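Long-range contacts in probable 2-hydroxyhepta-2,4-diene-1,7-dioate isomerase (Thermus thermophilus, PDB 2DFU), which probably isomerises 2-hydroxyhepta-2,4-diene-1,7-dioate as a metal-binding member of the fumarylacetoacetate hydrolase family: residues A[126-131]-A[212-217]; A[179-184]-A[204-209]. One frame throughout, in Å; residues are numbered along the deposited sequence.

Overall arrangement
Both contacts hold helix 206-214, one near each end, and both fall within the fumarylacetoacetate hydrolase region of the chain. Contact 1 (126-131 with 212-217) lies toward the helix's C-terminal end, its centre about 21 Å from that of the chain; it includes the exposed Arg126 and borders the second subunit. Contact 2 (179-184 with 204-209) meets the first turn, its centre about 15 Å from the chain's, with no exposed residue touching and no other chain on its segments. Contact 1 is polar, the loop's backbone N-H groups bonding to Ser214, whereas contact 2 joins a glutamine amide and a water to the helix start beside a proline-valine contact. Pro130 O packs against Ala207 CB at 3.5 Å.

Contact 1. Residues A[126-131]-A[212-217]; sequences RHVPPE and YISTFM
Ser214 meets the backbone of His127 and Val128 with two oxygens. Ser214 O accepts from His127 N at 2.7 Å, the N-H arriving from well above the carbonyl plane, 54° out of it. Ser214 OG takes Val128 N at 3.0 Å in a nearly straight bond, and also hydrogen-bonds to Ser211 O. OG comes to face the loop because chi1 of 72° places it between the backbone N and the carbonyl carbon. Consecutive N-H groups of the loop after strand 111-121 are thus tied toward the C-terminal end of helix 206-214, before the chain enters the weakly bonded helix 130-133 that leads to strand 137-148, all within the fumarylacetoacetate hydrolase region. Val128 O adds a bond with Ser211 OG.

The imidazole of His127 bends back towards the same place. His127 ND1 makes a weak, bent bond to Ser214 O at 3.2 Å, while His127 CE1 approaches Thr215 O at 3.2 Å, with this oxygen at the ring edge. Arg126 CG packs over the centre of one face of the His127 ring, 4.0 Å above the plane. Within 212-217, Thr215 OG1 folds back to donate to Tyr212 O at 2.7 Å, in the carbonyl plane; Thr215 also packs on Trp264 of the second subunit.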
# COMPACT_ATOMS: atom_id res chain seq x y z
N ARG A 126 0.67 -13.33 -10.58
CA ARG A 126 0.66 -12.43 -11.74
C ARG A 126 0.01 -13.19 -12.90
O ARG A 126 0.53 -14.22 -13.32
CB ARG A 126 2.08 -12.02 -12.12
CG ARG A 126 2.14 -11.22 -13.43
CD ARG A 126 3.54 -10.70 -13.71
NE ARG A 126 3.58 -9.93 -14.96
CZ ARG A 126 3.49 -10.47 -16.17
NH1 ARG A 126 3.35 -11.78 -16.32
NH2 ARG A 126 3.52 -9.69 -17.24
N HIS A 127 -1.11 -12.68 -13.40
CA HIS A 127 -1.83 -13.33 -14.49
C HIS A 127 -2.10 -14.79 -14.12
O HIS A 127 -1.59 -15.71 -14.77
CB HIS A 127 -1.04 -13.28 -15.81
CG HIS A 127 -0.65 -11.90 -16.24
ND1 HIS A 127 -1.35 -10.78 -15.85
CD2 HIS A 127 0.34 -11.47 -17.05
CE1 HIS A 127 -0.79 -9.71 -16.40
NE2 HIS A 127 0.23 -10.10 -17.13
N VAL A 128 -2.89 -14.99 -13.07
CA VAL A 128 -3.23 -16.33 -12.60
C VAL A 128 -4.70 -16.59 -12.93
O VAL A 128 -5.56 -15.77 -12.64
CB VAL A 128 -3.02 -16.45 -11.07
CG1 VAL A 128 -3.42 -17.83 -10.58
CG2 VAL A 128 -1.56 -16.17 -10.73
N PRO A 129 -4.99 -17.73 -13.58
CA PRO A 129 -6.39 -18.02 -13.91
C PRO A 129 -7.16 -18.44 -12.66
O PRO A 129 -6.59 -18.99 -11.73
CB PRO A 129 -6.27 -19.13 -14.94
CG PRO A 129 -5.07 -19.87 -14.47
CD PRO A 129 -4.10 -18.75 -14.13
N PRO A 130 -8.47 -18.20 -12.64
CA PRO A 130 -9.30 -18.57 -11.49
C PRO A 130 -9.03 -19.97 -10.95
O PRO A 130 -8.96 -20.17 -9.74
CB PRO A 130 -10.72 -18.42 -12.03
CG PRO A 130 -10.58 -17.27 -12.99
CD PRO A 130 -9.30 -17.61 -13.71
N GLU A 131 -8.88 -20.94 -11.85
CA GLU A 131 -8.65 -22.33 -11.47
C GLU A 131 -7.35 -22.58 -10.73
O GLU A 131 -7.19 -23.63 -10.10
CB GLU A 131 -8.70 -23.26 -12.69
CG GLU A 131 -9.75 -22.91 -13.73
CD GLU A 131 -9.30 -21.80 -14.66
OE1 GLU A 131 -8.26 -22.00 -15.34
OE2 GLU A 131 -9.97 -20.75 -14.72
N TYR A 212 -8.61 -11.85 -10.83
CA TYR A 212 -8.89 -10.54 -11.39
C TYR A 212 -7.77 -9.56 -11.04
O TYR A 212 -7.19 -8.92 -11.92
CB TYR A 212 -10.22 -10.00 -10.86
CG TYR A 212 -10.52 -8.60 -11.35
CD1 TYR A 212 -10.83 -8.37 -12.69
CD2 TYR A 212 -10.46 -7.51 -10.49
CE1 TYR A 212 -11.07 -7.07 -13.16
CE2 TYR A 212 -10.70 -6.22 -10.94
CZ TYR A 212 -11.00 -6.01 -12.27
OH TYR A 212 -11.23 -4.72 -12.71
N ILE A 213 -7.45 -9.46 -9.75
CA ILE A 213 -6.40 -8.57 -9.31
C ILE A 213 -5.09 -8.85 -10.03
O ILE A 213 -4.42 -7.92 -10.49
CB ILE A 213 -6.16 -8.71 -7.78
CG1 ILE A 213 -7.39 -8.23 -7.01
CG2 ILE A 213 -4.93 -7.90 -7.36
CD1 ILE A 213 -7.37 -8.60 -5.54
N SER A 214 -4.73 -10.12 -10.16
CA SER A 214 -3.48 -10.52 -10.80
C SER A 214 -3.34 -10.16 -12.27
O SER A 214 -2.24 -10.25 -12.82
CB SER A 214 -3.24 -12.02 -10.63
OG SER A 214 -4.12 -12.78 -11.46
N THR A 215 -4.43 -9.77 -12.92
CA THR A 215 -4.36 -9.42 -14.33
C THR A 215 -3.68 -8.07 -14.56
O THR A 215 -3.27 -7.75 -15.68
CB THR A 215 -5.76 -9.38 -15.00
OG1 THR A 215 -6.52 -8.29 -14.46
CG2 THR A 215 -6.50 -10.67 -14.78
N PHE A 216 -3.54 -7.27 -13.50
CA PHE A 216 -2.91 -5.96 -13.65
C PHE A 216 -2.02 -5.60 -12.46
O PHE A 216 -1.17 -4.72 -12.57
CB PHE A 216 -4.00 -4.89 -13.82
CG PHE A 216 -4.82 -4.65 -12.59
CD1 PHE A 216 -4.43 -3.69 -11.65
CD2 PHE A 216 -5.98 -5.38 -12.35
CE1 PHE A 216 -5.19 -3.47 -10.49
CE2 PHE A 216 -6.74 -5.17 -11.20
CZ PHE A 216 -6.34 -4.21 -10.26
N MET A 217 -2.23 -6.28 -11.34
CA MET A 217 -1.46 -6.02 -10.13
C MET A 217 -0.88 -7.30 -9.55
O MET A 217 -1.61 -8.22 -9.19
CB MET A 217 -2.38 -5.34 -9.09
CG MET A 217 -1.85 -5.30 -7.66
SD MET A 217 -3.02 -4.48 -6.53
CE MET A 217 -2.58 -2.75 -6.80

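Contact 2. Residues A[179-184]-A[204-209]; sequences NPQDTW and FSVAEI
Pro180, following Asn179 at the start of a type I turn that runs to Asp182, rests its CB on Val206 CG2 at 3.6 Å, a small apolar patch beside the polar one. Pro180 O is hydrogen-bonded to Thr199 OG1. Asn179 also closes an Asx turn, Asn179 OD1 accepting from Gln181 N at 3.2 Å, with the donor above the amide plane. Gln181 then reaches across. Its chain bends at chi2 (-49°), and Gln181 OE1 takes Val206 N at 2.8 Å in an almost straight bond (174°), tilted 35° from the amide plane. Gln181 OE1 also accepts from a water at 2.7 Å, and that water accepts from Ala207 N, so one amide oxygen serves two successive N-H groups of the first helical turn, one directly and one through water. Such an oxygen would probably be polarised by the helix N-terminus.

Ser205, the N-cap, forms a capping box with Glu208: Ser205 OG accepts from Glu208 N at 3.1 Å, and Glu208 OE1 receives Ser205 N at 2.9 Å. Further along the loop, Thr183 and Trp184 pair by backbone bonds with Thr199 and Glu247 respectively. The contact thus sets the start of helix 206-214 against the turn between strands 168-175 and 184-189.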
# COMPACT_ATOMS: atom_id res chain seq x y z
N ASN A 179 -12.41 -24.23 2.70
CA ASN A 179 -13.13 -23.97 1.45
C ASN A 179 -13.82 -22.63 1.54
O ASN A 179 -14.84 -22.46 2.19
CB ASN A 179 -14.17 -25.07 1.19
CG ASN A 179 -14.93 -24.80 -0.10
OD1 ASN A 179 -14.75 -23.78 -0.77
ND2 ASN A 179 -15.81 -25.75 -0.47
N PRO A 180 -13.15 -21.65 0.91
CA PRO A 180 -13.48 -20.23 1.06
C PRO A 180 -14.93 -19.92 0.72
O PRO A 180 -15.53 -18.97 1.20
CB PRO A 180 -12.55 -19.45 0.16
CG PRO A 180 -11.91 -20.44 -0.82
CD PRO A 180 -12.03 -21.80 0.00
N GLN A 181 -15.52 -20.73 -0.16
CA GLN A 181 -16.89 -20.48 -0.59
C GLN A 181 -17.91 -21.28 0.21
O GLN A 181 -19.08 -21.33 -0.15
CB GLN A 181 -17.05 -20.77 -2.08
CG GLN A 181 -15.97 -20.12 -2.94
CD GLN A 181 -15.78 -18.64 -2.63
OE1 GLN A 181 -14.66 -18.13 -2.71
NE2 GLN A 181 -16.86 -17.96 -2.28
N ASP A 182 -17.47 -21.91 1.29
CA ASP A 182 -18.39 -22.68 2.12
C ASP A 182 -18.20 -22.42 3.61
O ASP A 182 -17.91 -23.33 4.38
CB ASP A 182 -18.24 -24.18 1.83
CG ASP A 182 -19.37 -25.01 2.44
OD1 ASP A 182 -20.53 -24.54 2.45
OD2 ASP A 182 -19.09 -26.14 2.91
N THR A 183 -18.37 -21.17 4.02
CA THR A 183 -18.23 -20.81 5.42
C THR A 183 -19.11 -19.60 5.75
O THR A 183 -19.66 -18.96 4.85
CB THR A 183 -16.76 -20.51 5.79
OG1 THR A 183 -16.63 -20.44 7.22
CG2 THR A 183 -16.30 -19.19 5.19
N TRP A 184 -19.25 -19.30 7.03
CA TRP A 184 -20.07 -18.17 7.46
C TRP A 184 -19.26 -17.07 8.14
O TRP A 184 -18.29 -17.34 8.86
CB TRP A 184 -21.17 -18.63 8.42
CG TRP A 184 -22.20 -19.50 7.80
CD1 TRP A 184 -22.09 -20.82 7.51
CD2 TRP A 184 -23.51 -19.10 7.37
NE1 TRP A 184 -23.24 -21.28 6.92
CE2 TRP A 184 -24.13 -20.24 6.82
CE3 TRP A 184 -24.22 -17.89 7.40
CZ2 TRP A 184 -25.43 -20.21 6.30
CZ3 TRP A 184 -25.51 -17.86 6.88
CH2 TRP A 184 -26.10 -19.02 6.34
N PHE A 204 -18.45 -12.54 -6.35
CA PHE A 204 -17.18 -12.96 -6.92
C PHE A 204 -16.52 -13.87 -5.90
O PHE A 204 -16.39 -13.51 -4.73
CB PHE A 204 -16.28 -11.75 -7.17
CG PHE A 204 -16.89 -10.71 -8.05
CD1 PHE A 204 -17.08 -10.96 -9.40
CD2 PHE A 204 -17.32 -9.50 -7.52
CE1 PHE A 204 -17.68 -10.01 -10.22
CE2 PHE A 204 -17.93 -8.54 -8.32
CZ PHE A 204 -18.11 -8.80 -9.68
N SER A 205 -16.12 -15.05 -6.34
CA SER A 205 -15.47 -15.99 -5.44
C SER A 205 -14.07 -15.48 -5.11
O SER A 205 -13.53 -14.58 -5.77
CB SER A 205 -15.36 -17.37 -6.10
OG SER A 205 -14.35 -17.36 -7.11
N VAL A 206 -13.47 -16.06 -4.08
CA VAL A 206 -12.12 -15.68 -3.68
C VAL A 206 -11.17 -15.93 -4.84
O VAL A 206 -10.32 -15.10 -5.16
CB VAL A 206 -11.66 -16.49 -2.45
CG1 VAL A 206 -10.18 -16.23 -2.16
CG2 VAL A 206 -12.52 -16.11 -1.25
N ALA A 207 -11.32 -17.08 -5.49
CA ALA A 207 -10.47 -17.44 -6.62
C ALA A 207 -10.59 -16.42 -7.75
O ALA A 207 -9.59 -16.08 -8.39
CB ALA A 207 -10.82 -18.83 -7.11
N GLU A 208 -11.80 -15.94 -8.00
CA GLU A 208 -12.04 -14.96 -9.06
C GLU A 208 -11.45 -13.60 -8.70
O GLU A 208 -10.93 -12.88 -9.56
CB GLU A 208 -13.54 -14.82 -9.32
CG GLU A 208 -14.20 -16.12 -9.77
CD GLU A 208 -15.69 -15.97 -10.04
OE1 GLU A 208 -16.42 -15.44 -9.17
OE2 GLU A 208 -16.14 -16.41 -11.12
N ILE A 209 -11.54 -13.23 -7.42
CA ILE A 209 -11.01 -11.96 -6.95
C ILE A 209 -9.50 -11.92 -7.11
O ILE A 209 -8.96 -10.97 -7.68
CB ILE A 209 -11.38 -11.73 -5.48
CG1 ILE A 209 -12.89 -11.49 -5.37
CG2 ILE A 209 -10.58 -10.56 -4.90
CD1 ILE A 209 -13.40 -11.39 -3.95
O HOH W 1 -12.70 -19.10 -4.30